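Local coordinates for protein botulinum neurotoxin type C1 (Clostridium botulinum, PDB 3N7K) that probably binds gangliosides through its receptor-binding domain, consistent with recognition of nerve cells by this neurotoxin, at residues A[331-336]-A[400-405]; A[363-368]-A[415-420]; A[319-324]-A[385-390]. All coordinates share one frame; numbering follows the deposited sequence.

Contact 1: residues A[331-336]-A[400-405]; sequences EDIYAI and VPTVKQ
Ile-336 and Val-403 pack against each other where two antiparallel strands, 333-340 and 396-404, pair in the beta-trefoil part of the receptor-binding domain. This end of the contact is buried and tight. CD1 of Ile-336 lies 3.5 Å from CG2 of Val-403, and the two side chains cross at about a right angle. Ile-336 CD1 also reaches Pro-401 CB at 3.8 Å. Ile-336 gets there with CG1 anti to its carbonyl carbon (chi1 -57°) and the rest of the chain extended. Leu-316 and Met-318 of strand 313-318 pack on this face too.

Three backbone bonds hold the strands in register. Tyr-334 and Val-403 form a hydrogen-bonded pair, with Val-403 N to Tyr-334 O the shorter bond at 2.8 Å. Ile-336 N then bonds to Pro-401 O. The flanking pairs, Ile-333 with Lys-404 and Ala-335 with Thr-402, are non-hydrogen-bonded. Their side chains share the other face of the sheet. There CD1 of Ile-333 rests on CB of Lys-404 at 3.6 Å, and Met-323 touches Ile-333 and Ala-335.

The opposite end is looser and more polar. Strand 333-340 has not yet begun at Glu-331 and Asp-332. Glu-331 is exposed and Asp-332 partly so. The Gln-405 side chain crosses Tyr-334 at about a right angle, its amide plane 82° from the ring, and Gln-405 NE2 makes a weak hydrogen bond to Ser-377 OG. Val-403 O sits at the edge of the Tyr-334 ring. The chain of Lys-404 bends twice, and the turn at its end (chi4 55°) brings NZ to two partners. Lys-404 NZ gives a hydrogen bond of 2.9 Å to Gln-405 O, and it forms a salt bridge with Glu-331 OE1 at 3.1 Å.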
loop_
_atom_site.group_PDB
_atom_site.type_symbol
_atom_site.label_atom_id
_atom_site.label_comp_id
_atom_site.label_asym_id
_atom_site.label_seq_id
_atom_site.Cartn_x
_atom_site.Cartn_y
_atom_site.Cartn_z
ATOM N N GLU A 331 -8.117 20.459 -25.698
ATOM C CA GLU A 331 -9.535 20.270 -25.436
ATOM C C GLU A 331 -9.925 21.387 -24.496
ATOM O O GLU A 331 -10.192 22.492 -24.921
ATOM C CB GLU A 331 -9.853 18.882 -24.819
ATOM C CG GLU A 331 -10.337 17.868 -25.865
ATOM C CD GLU A 331 -11.573 17.151 -25.387
ATOM O OE1 GLU A 331 -12.521 17.862 -24.974
ATOM O OE2 GLU A 331 -11.585 15.897 -25.414
ATOM N N ASP A 332 -10.014 21.039 -23.235
ATOM C CA ASP A 332 -10.305 22.013 -22.206
ATOM C C ASP A 332 -9.220 21.820 -21.191
ATOM O O ASP A 332 -9.475 21.620 -20.016
ATOM C CB ASP A 332 -11.723 21.818 -21.620
ATOM C CG ASP A 332 -12.824 22.051 -22.673
ATOM O OD1 ASP A 332 -13.116 21.158 -23.520
ATOM O OD2 ASP A 332 -13.375 23.171 -22.672
ATOM N N ILE A 333 -7.988 21.902 -21.678
ATOM C CA ILE A 333 -6.821 21.711 -20.833
ATOM C C ILE A 333 -6.229 22.953 -20.177
ATOM O O ILE A 333 -5.873 23.919 -20.852
ATOM C CB ILE A 333 -5.706 20.970 -21.606
ATOM C CG1 ILE A 333 -6.208 19.590 -22.015
ATOM C CG2 ILE A 333 -4.463 20.834 -20.743
ATOM C CD1 ILE A 333 -6.589 18.712 -20.847
ATOM N N TYR A 334 -6.135 22.909 -18.848
ATOM C CA TYR A 334 -5.575 24.013 -18.086
ATOM C C TYR A 334 -4.462 23.484 -17.217
ATOM O O TYR A 334 -4.597 22.428 -16.602
ATOM C CB TYR A 334 -6.642 24.661 -17.217
ATOM C CG TYR A 334 -7.883 24.972 -17.991
ATOM C CD1 TYR A 334 -8.851 23.996 -18.193
ATOM C CD2 TYR A 334 -8.068 26.222 -18.575
ATOM C CE1 TYR A 334 -9.973 24.247 -18.957
ATOM C CE2 TYR A 334 -9.192 26.487 -19.350
ATOM C CZ TYR A 334 -10.139 25.490 -19.536
ATOM O OH TYR A 334 -11.244 25.711 -20.325
ATOM N N ALA A 335 -3.355 24.212 -17.172
ATOM C CA ALA A 335 -2.215 23.794 -16.369
ATOM C C ALA A 335 -2.471 24.159 -14.923
ATOM O O ALA A 335 -3.289 25.021 -14.623
ATOM C CB ALA A 335 -0.936 24.472 -16.866
ATOM N N ILE A 336 -1.773 23.483 -14.026
ATOM C CA ILE A 336 -1.903 23.768 -12.616
ATOM C C ILE A 336 -0.630 24.491 -12.190
ATOM O O ILE A 336 0.486 24.031 -12.463
ATOM C CB ILE A 336 -2.067 22.480 -11.800
ATOM C CG1 ILE A 336 -3.276 21.696 -12.326
ATOM C CG2 ILE A 336 -2.247 22.828 -10.328
ATOM C CD1 ILE A 336 -3.457 20.340 -11.714
ATOM N N VAL A 400 3.875 18.692 -17.096
ATOM C CA VAL A 400 3.249 19.398 -15.993
ATOM C C VAL A 400 1.832 18.934 -15.649
ATOM O O VAL A 400 1.112 18.379 -16.480
ATOM C CB VAL A 400 3.214 20.930 -16.286
ATOM C CG1 VAL A 400 4.631 21.459 -16.535
ATOM C CG2 VAL A 400 2.356 21.207 -17.505
ATOM N N PRO A 401 1.421 19.157 -14.396
ATOM C CA PRO A 401 0.084 18.764 -13.956
ATOM C C PRO A 401 -0.954 19.578 -14.718
ATOM O O PRO A 401 -0.716 20.741 -15.042
ATOM C CB PRO A 401 0.105 19.087 -12.460
ATOM C CG PRO A 401 1.054 20.236 -12.370
ATOM C CD PRO A 401 2.169 19.800 -13.298
ATOM N N THR A 402 -2.096 18.968 -15.009
ATOM C CA THR A 402 -3.146 19.660 -15.738
ATOM C C THR A 402 -4.513 19.249 -15.243
ATOM O O THR A 402 -4.663 18.303 -14.474
ATOM C CB THR A 402 -3.120 19.337 -17.241
ATOM O OG1 THR A 402 -3.165 17.918 -17.406
ATOM C CG2 THR A 402 -1.877 19.902 -17.915
ATOM N N VAL A 403 -5.516 19.973 -15.710
ATOM C CA VAL A 403 -6.885 19.690 -15.343
ATOM C C VAL A 403 -7.705 19.700 -16.616
ATOM O O VAL A 403 -7.867 20.745 -17.249
ATOM C CB VAL A 403 -7.457 20.751 -14.380
ATOM C CG1 VAL A 403 -8.926 20.476 -14.115
ATOM C CG2 VAL A 403 -6.669 20.747 -13.077
ATOM N N LYS A 404 -8.184 18.524 -17.007
ATOM C CA LYS A 404 -9.011 18.405 -18.188
ATOM C C LYS A 404 -10.429 18.744 -17.752
ATOM O O LYS A 404 -10.885 18.314 -16.688
ATOM C CB LYS A 404 -8.961 16.980 -18.743
ATOM C CG LYS A 404 -10.082 16.683 -19.717
ATOM C CD LYS A 404 -9.581 16.077 -21.016
ATOM C CE LYS A 404 -10.718 16.015 -22.019
ATOM N NZ LYS A 404 -11.323 17.372 -22.210
ATOM N N GLN A 405 -11.109 19.556 -18.552
ATOM C CA GLN A 405 -12.480 19.912 -18.241
ATOM C C GLN A 405 -13.324 19.445 -19.403
ATOM O O GLN A 405 -12.953 18.481 -20.070
ATOM C CB GLN A 405 -12.631 21.416 -17.987
ATOM C CG GLN A 405 -11.963 21.825 -16.689
ATOM C CD GLN A 405 -12.301 23.223 -16.253
ATOM O OE1 GLN A 405 -12.129 24.181 -17.002
ATOM N NE2 GLN A 405 -12.776 23.352 -15.020
#

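Contact 2: residues A[363-368]-A[415-420]; sequences ASQIFK and TSTHWG
The last strand of the chain, around Trp-419 and Gly-420, comes up beside strand 361-369 here, after a turn that brings the chain in from Thr-415. Trp-419 N gives a nearly straight bond to Ser-364 O, 3.0 Å long with 171° at the hydrogen. The return bond, from Ser-364 N to Trp-419 O, is strongly bent and weak. Ser-364 OG, set by chi1 69° between its own backbone N and carbonyl carbon, also reaches Trp-419 O weakly. One carbonyl oxygen thus receives two poor bonds from the same serine. Ser-364 O takes a further CA-H...O contact from His-418, 3.5 Å from His-418 CA.

Both segments belong to the C-terminal, beta-trefoil part of the receptor-binding domain, and every residue that touches is buried. The apolar side is made by Ile-366 and Trp-419, whose side chains cross at about a right angle. CG1 of Ile-366 comes to 3.5 Å from CD1 of Trp-419, obliquely to the indole. The indole NE1 makes a weak bond to Cys-380 O, and Met-249 packs on the Trp-419 side chain.

Gln-365 lies on the other side of strand 361-369, alongside His-418. Its amide plane is 86° from the imidazole. Gln-365 CG packs 3.6 Å from Thr-417 O. Thr-417 OG1 is bonded to Ser-414 O, which ties it back into the turn. The turn is also closed by a backbone bond from His-418 N to Thr-415 O. Thr-415 CA sits over the centre of one face of the His-418 ring, 3.6 Å above its plane.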
loop_
_atom_site.group_PDB
_atom_site.type_symbol
_atom_site.label_atom_id
_atom_site.label_comp_id
_atom_site.label_asym_id
_atom_site.label_seq_id
_atom_site.Cartn_x
_atom_site.Cartn_y
_atom_site.Cartn_z
ATOM N N ALA A 363 -3.510 5.110 -4.774
ATOM C CA ALA A 363 -3.573 6.435 -5.365
ATOM C C ALA A 363 -4.923 7.125 -5.133
ATOM O O ALA A 363 -5.685 6.754 -4.235
ATOM C CB ALA A 363 -3.279 6.329 -6.856
ATOM N N SER A 364 -5.217 8.138 -5.939
ATOM C CA SER A 364 -6.477 8.855 -5.799
ATOM C C SER A 364 -6.798 9.629 -7.066
ATOM O O SER A 364 -6.032 9.618 -8.026
ATOM C CB SER A 364 -6.408 9.833 -4.612
ATOM O OG SER A 364 -5.527 10.925 -4.860
ATOM N N GLN A 365 -7.948 10.289 -7.069
ATOM C CA GLN A 365 -8.344 11.101 -8.202
ATOM C C GLN A 365 -8.754 12.467 -7.675
ATOM O O GLN A 365 -9.540 12.575 -6.734
ATOM C CB GLN A 365 -9.479 10.431 -8.975
ATOM C CG GLN A 365 -8.964 9.632 -10.169
ATOM C CD GLN A 365 -9.931 8.576 -10.679
ATOM O OE1 GLN A 365 -9.774 8.084 -11.794
ATOM N NE2 GLN A 365 -10.918 8.207 -9.860
ATOM N N ILE A 366 -8.185 13.513 -8.265
ATOM C CA ILE A 366 -8.477 14.869 -7.834
ATOM C C ILE A 366 -9.316 15.567 -8.883
ATOM O O ILE A 366 -8.932 15.646 -10.055
ATOM C CB ILE A 366 -7.199 15.695 -7.645
ATOM C CG1 ILE A 366 -6.007 14.782 -7.316
ATOM C CG2 ILE A 366 -7.462 16.773 -6.585
ATOM C CD1 ILE A 366 -5.885 14.364 -5.901
ATOM N N PHE A 367 -10.450 16.094 -8.448
ATOM C CA PHE A 367 -11.354 16.767 -9.362
ATOM C C PHE A 367 -11.474 18.239 -9.032
ATOM O O PHE A 367 -11.293 18.636 -7.889
ATOM C CB PHE A 367 -12.722 16.110 -9.287
ATOM C CG PHE A 367 -12.700 14.659 -9.618
ATOM C CD1 PHE A 367 -13.049 14.218 -10.885
ATOM C CD2 PHE A 367 -12.294 13.730 -8.667
ATOM C CE1 PHE A 367 -12.994 12.864 -11.205
ATOM C CE2 PHE A 367 -12.232 12.373 -8.973
ATOM C CZ PHE A 367 -12.583 11.939 -10.245
ATOM N N LYS A 368 -11.775 19.045 -10.042
ATOM C CA LYS A 368 -11.931 20.474 -9.844
ATOM C C LYS A 368 -13.402 20.743 -9.524
ATOM O O LYS A 368 -14.289 20.449 -10.327
ATOM C CB LYS A 368 -11.498 21.232 -11.112
ATOM C CG LYS A 368 -11.473 22.753 -10.971
ATOM C CD LYS A 368 -10.285 23.242 -10.157
ATOM C CE LYS A 368 -10.551 24.626 -9.583
ATOM N NZ LYS A 368 -11.505 24.579 -8.441
ATOM N N THR A 415 -4.628 5.921 -15.942
ATOM C CA THR A 415 -3.704 5.935 -14.822
ATOM C C THR A 415 -2.965 7.283 -14.729
ATOM O O THR A 415 -2.246 7.542 -13.762
ATOM C CB THR A 415 -2.687 4.787 -14.963
ATOM O OG1 THR A 415 -1.808 5.052 -16.062
ATOM C CG2 THR A 415 -3.416 3.479 -15.253
ATOM N N SER A 416 -3.159 8.141 -15.732
ATOM C CA SER A 416 -2.521 9.457 -15.755
ATOM C C SER A 416 -3.243 10.415 -14.826
ATOM O O SER A 416 -2.777 11.523 -14.581
ATOM C CB SER A 416 -2.548 10.049 -17.162
ATOM O OG SER A 416 -3.806 10.654 -17.436
ATOM N N THR A 417 -4.397 9.985 -14.333
ATOM C CA THR A 417 -5.208 10.797 -13.434
ATOM C C THR A 417 -5.051 10.244 -12.018
ATOM O O THR A 417 -5.648 10.758 -11.065
ATOM C CB THR A 417 -6.704 10.744 -13.836
ATOM O OG1 THR A 417 -7.215 9.424 -13.627
ATOM C CG2 THR A 417 -6.874 11.086 -15.307
ATOM N N HIS A 418 -4.243 9.192 -11.899
ATOM C CA HIS A 418 -3.975 8.533 -10.620
ATOM C C HIS A 418 -2.807 9.215 -9.919
ATOM O O HIS A 418 -1.671 9.155 -10.386
ATOM C CB HIS A 418 -3.656 7.050 -10.858
ATOM C CG HIS A 418 -4.822 6.254 -11.363
ATOM N ND1 HIS A 418 -5.938 6.840 -11.931
ATOM C CD2 HIS A 418 -5.046 4.920 -11.391
ATOM C CE1 HIS A 418 -6.796 5.900 -12.283
ATOM N NE2 HIS A 418 -6.279 4.727 -11.967
ATOM N N TRP A 419 -3.109 9.872 -8.801
ATOM C CA TRP A 419 -2.120 10.593 -8.013
ATOM C C TRP A 419 -1.827 9.900 -6.706
ATOM O O TRP A 419 -2.746 9.432 -6.025
ATOM C CB TRP A 419 -2.607 12.006 -7.706
ATOM C CG TRP A 419 -2.847 12.792 -8.923
ATOM C CD1 TRP A 419 -4.039 12.986 -9.559
ATOM C CD2 TRP A 419 -1.852 13.435 -9.722
ATOM N NE1 TRP A 419 -3.845 13.708 -10.713
ATOM C CE2 TRP A 419 -2.510 13.996 -10.835
ATOM C CE3 TRP A 419 -0.465 13.590 -9.604
ATOM C CZ2 TRP A 419 -1.826 14.700 -11.825
ATOM C CZ3 TRP A 419 0.213 14.290 -10.585
ATOM C CH2 TRP A 419 -0.467 14.836 -11.681
ATOM N N GLY A 420 -0.541 9.849 -6.360
ATOM C CA GLY A 420 -0.107 9.234 -5.117
ATOM C C GLY A 420 0.564 10.233 -4.182
ATOM O O GLY A 420 1.110 11.249 -4.628
#

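Contact 3: residues A[319-324]-A[385-390]; sequences KNETMY and YRFRLG
Met-323 sets its methyl group on one face of the Tyr-385 ring. Met-323 CE lies 3.8 Å from the Tyr-385 ring centroid and 24° off the normal, a CH-pi contact. Met-323 CE is nearest Tyr-385 CG, at 3.5 Å, so it is offset toward the rim. Met-323 CE reaches Phe-387 CZ at 3.7 Å, approaching that ring obliquely. The sulfur lies obliquely to both rings, giving two Met-aromatic contacts. Bends at chi2 (-70°) and chi3 fold the methionine so that CE can touch both rings.

The contact joins the loop between strands 313-318 and 333-340 to the end of strand 376-387, in the beta-trefoil part of the domain. One backbone bond fixes the loop there, from Arg-386 N to Tyr-324 O at 2.7 Å. That oxygen also lies at the edge of the Tyr-385 ring. On the outer side, CB of Tyr-324 packs on CB of Arg-386 at 3.9 Å.

Further out, Asp-326 holds Arg-386 NE in a salt bridge. Ile-333 of strand 333-340 packs on Tyr-385. Within the loop, Lys-319 NZ makes a long salt bridge to Glu-321 OE2.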
loop_
_atom_site.group_PDB
_atom_site.type_symbol
_atom_site.label_atom_id
_atom_site.label_comp_id
_atom_site.label_asym_id
_atom_site.label_seq_id
_atom_site.Cartn_x
_atom_site.Cartn_y
_atom_site.Cartn_z
ATOM N N LYS A 319 -4.969 27.218 -13.861
ATOM C CA LYS A 319 -4.715 28.371 -14.712
ATOM C C LYS A 319 -5.918 28.687 -15.593
ATOM O O LYS A 319 -6.962 28.031 -15.512
ATOM C CB LYS A 319 -3.494 28.088 -15.586
ATOM C CG LYS A 319 -2.239 27.745 -14.781
ATOM C CD LYS A 319 -1.565 28.993 -14.233
ATOM C CE LYS A 319 -0.491 29.486 -15.175
ATOM N NZ LYS A 319 0.650 28.518 -15.234
ATOM N N ASN A 320 -5.770 29.705 -16.432
ATOM C CA ASN A 320 -6.835 30.100 -17.338
ATOM C C ASN A 320 -6.231 30.273 -18.730
ATOM O O ASN A 320 -6.939 30.299 -19.741
ATOM C CB ASN A 320 -7.472 31.402 -16.864
ATOM C CG ASN A 320 -8.826 31.651 -17.501
ATOM O OD1 ASN A 320 -9.467 32.670 -17.246
ATOM N ND2 ASN A 320 -9.271 30.712 -18.336
ATOM N N GLU A 321 -4.909 30.382 -18.777
ATOM C CA GLU A 321 -4.214 30.536 -20.042
ATOM C C GLU A 321 -4.379 29.275 -20.884
ATOM O O GLU A 321 -4.366 28.158 -20.355
ATOM C CB GLU A 321 -2.732 30.812 -19.789
ATOM C CG GLU A 321 -2.133 29.969 -18.677
ATOM C CD GLU A 321 -0.629 30.159 -18.525
ATOM O OE1 GLU A 321 -0.173 31.323 -18.422
ATOM O OE2 GLU A 321 0.094 29.131 -18.504
ATOM N N THR A 322 -4.546 29.462 -22.193
ATOM C CA THR A 322 -4.704 28.338 -23.112
ATOM C C THR A 322 -3.366 27.612 -23.307
ATOM O O THR A 322 -2.302 28.231 -23.379
ATOM C CB THR A 322 -5.244 28.799 -24.494
ATOM O OG1 THR A 322 -4.241 29.568 -25.173
ATOM C CG2 THR A 322 -6.514 29.640 -24.319
ATOM N N MET A 323 -3.436 26.293 -23.400
ATOM C CA MET A 323 -2.244 25.478 -23.545
ATOM C C MET A 323 -1.756 25.299 -24.972
ATOM O O MET A 323 -2.478 25.580 -25.932
ATOM C CB MET A 323 -2.499 24.106 -22.932
ATOM C CG MET A 323 -2.819 24.150 -21.456
ATOM S SD MET A 323 -1.380 24.604 -20.492
ATOM C CE MET A 323 -0.694 22.970 -20.110
ATOM N N TYR A 324 -0.518 24.815 -25.085
ATOM C CA TYR A 324 0.127 24.550 -26.368
ATOM C C TYR A 324 0.870 23.220 -26.300
ATOM O O TYR A 324 1.609 22.972 -25.351
ATOM C CB TYR A 324 1.111 25.672 -26.712
ATOM C CG TYR A 324 0.433 26.993 -26.987
ATOM C CD1 TYR A 324 -0.358 27.164 -28.121
ATOM C CD2 TYR A 324 0.534 28.054 -26.086
ATOM C CE1 TYR A 324 -1.042 28.355 -28.351
ATOM C CE2 TYR A 324 -0.145 29.253 -26.303
ATOM C CZ TYR A 324 -0.934 29.397 -27.438
ATOM O OH TYR A 324 -1.621 30.574 -27.656
ATOM N N TYR A 385 3.686 20.012 -22.431
ATOM C CA TYR A 385 3.217 21.143 -23.221
ATOM C C TYR A 385 4.319 22.183 -23.427
ATOM O O TYR A 385 5.331 22.174 -22.717
ATOM C CB TYR A 385 2.006 21.794 -22.536
ATOM C CG TYR A 385 0.791 20.896 -22.453
ATOM C CD1 TYR A 385 0.731 19.834 -21.540
ATOM C CD2 TYR A 385 -0.278 21.066 -23.334
ATOM C CE1 TYR A 385 -0.370 18.958 -21.513
ATOM C CE2 TYR A 385 -1.379 20.201 -23.321
ATOM C CZ TYR A 385 -1.423 19.152 -22.415
ATOM O OH TYR A 385 -2.512 18.311 -22.431
ATOM N N ARG A 386 4.107 23.073 -24.401
ATOM C CA ARG A 386 5.052 24.139 -24.741
ATOM C C ARG A 386 4.911 25.361 -23.836
ATOM O O ARG A 386 3.828 25.939 -23.729
ATOM C CB ARG A 386 4.847 24.562 -26.197
ATOM C CG ARG A 386 5.432 23.600 -27.213
ATOM C CD ARG A 386 6.943 23.523 -27.051
ATOM N NE ARG A 386 7.586 22.794 -28.137
ATOM C CZ ARG A 386 8.883 22.496 -28.170
ATOM N NH1 ARG A 386 9.685 22.860 -27.174
ATOM N NH2 ARG A 386 9.383 21.832 -29.205
ATOM N N PHE A 387 6.011 25.755 -23.201
ATOM C CA PHE A 387 6.026 26.902 -22.299
ATOM C C PHE A 387 7.222 27.822 -22.500
ATOM O O PHE A 387 8.253 27.436 -23.049
ATOM C CB PHE A 387 6.083 26.465 -20.838
ATOM C CG PHE A 387 4.837 25.817 -20.328
ATOM C CD1 PHE A 387 4.526 24.506 -20.670
ATOM C CD2 PHE A 387 3.999 26.509 -19.454
ATOM C CE1 PHE A 387 3.400 23.896 -20.140
ATOM C CE2 PHE A 387 2.870 25.909 -18.919
ATOM C CZ PHE A 387 2.569 24.603 -19.259
ATOM N N ARG A 388 7.074 29.041 -22.004
ATOM C CA ARG A 388 8.126 30.040 -22.065
ATOM C C ARG A 388 8.332 30.399 -20.600
ATOM O O ARG A 388 7.887 31.454 -20.139
ATOM C CB ARG A 388 7.657 31.262 -22.861
ATOM C CG ARG A 388 8.664 31.738 -23.898
ATOM C CD ARG A 388 8.189 32.986 -24.606
ATOM N NE ARG A 388 7.100 32.707 -25.533
ATOM C CZ ARG A 388 7.266 32.237 -26.767
ATOM N NH1 ARG A 388 6.210 32.009 -27.538
ATOM N NH2 ARG A 388 8.486 32.007 -27.238
ATOM N N LEU A 389 8.996 29.509 -19.867
ATOM C CA LEU A 389 9.204 29.714 -18.438
ATOM C C LEU A 389 10.270 30.731 -18.020
ATOM O O LEU A 389 10.480 31.746 -18.696
ATOM C CB LEU A 389 9.450 28.356 -17.762
ATOM C CG LEU A 389 8.210 27.438 -17.765
ATOM C CD1 LEU A 389 8.503 26.128 -17.063
ATOM C CD2 LEU A 389 7.049 28.151 -17.078
ATOM N N GLY A 390 10.915 30.468 -16.886
ATOM C CA GLY A 390 11.936 31.371 -16.378
ATOM C C GLY A 390 13.137 31.523 -17.291
ATOM O O GLY A 390 13.968 30.611 -17.401
#

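Read from the N terminus, the chain first meets the loop 319-324, then 331-336, 363-368, 385-390, 400-405 and 415-420. Contact 3 closes a loop when the end of strand 376-387 returns to 319-324. Contact 1 closes the next, from 331-336 to 400-405. Contact 2 closes the last, from 363-368 to 415-420. No loop nests inside another; each pair crosses. Contacts 1 and 3 touch directly, through a probable hydrogen bond of Lys-319 N with Ala-335 O. Contact 2 meets contact 1 through Lys-368 and Val-403. Contact 1 pairs strands 333-340 and 396-404, contact 2 brings strand 419-423 to strand 361-369, and contact 3 pins the 319-324 loop to strand 376-387.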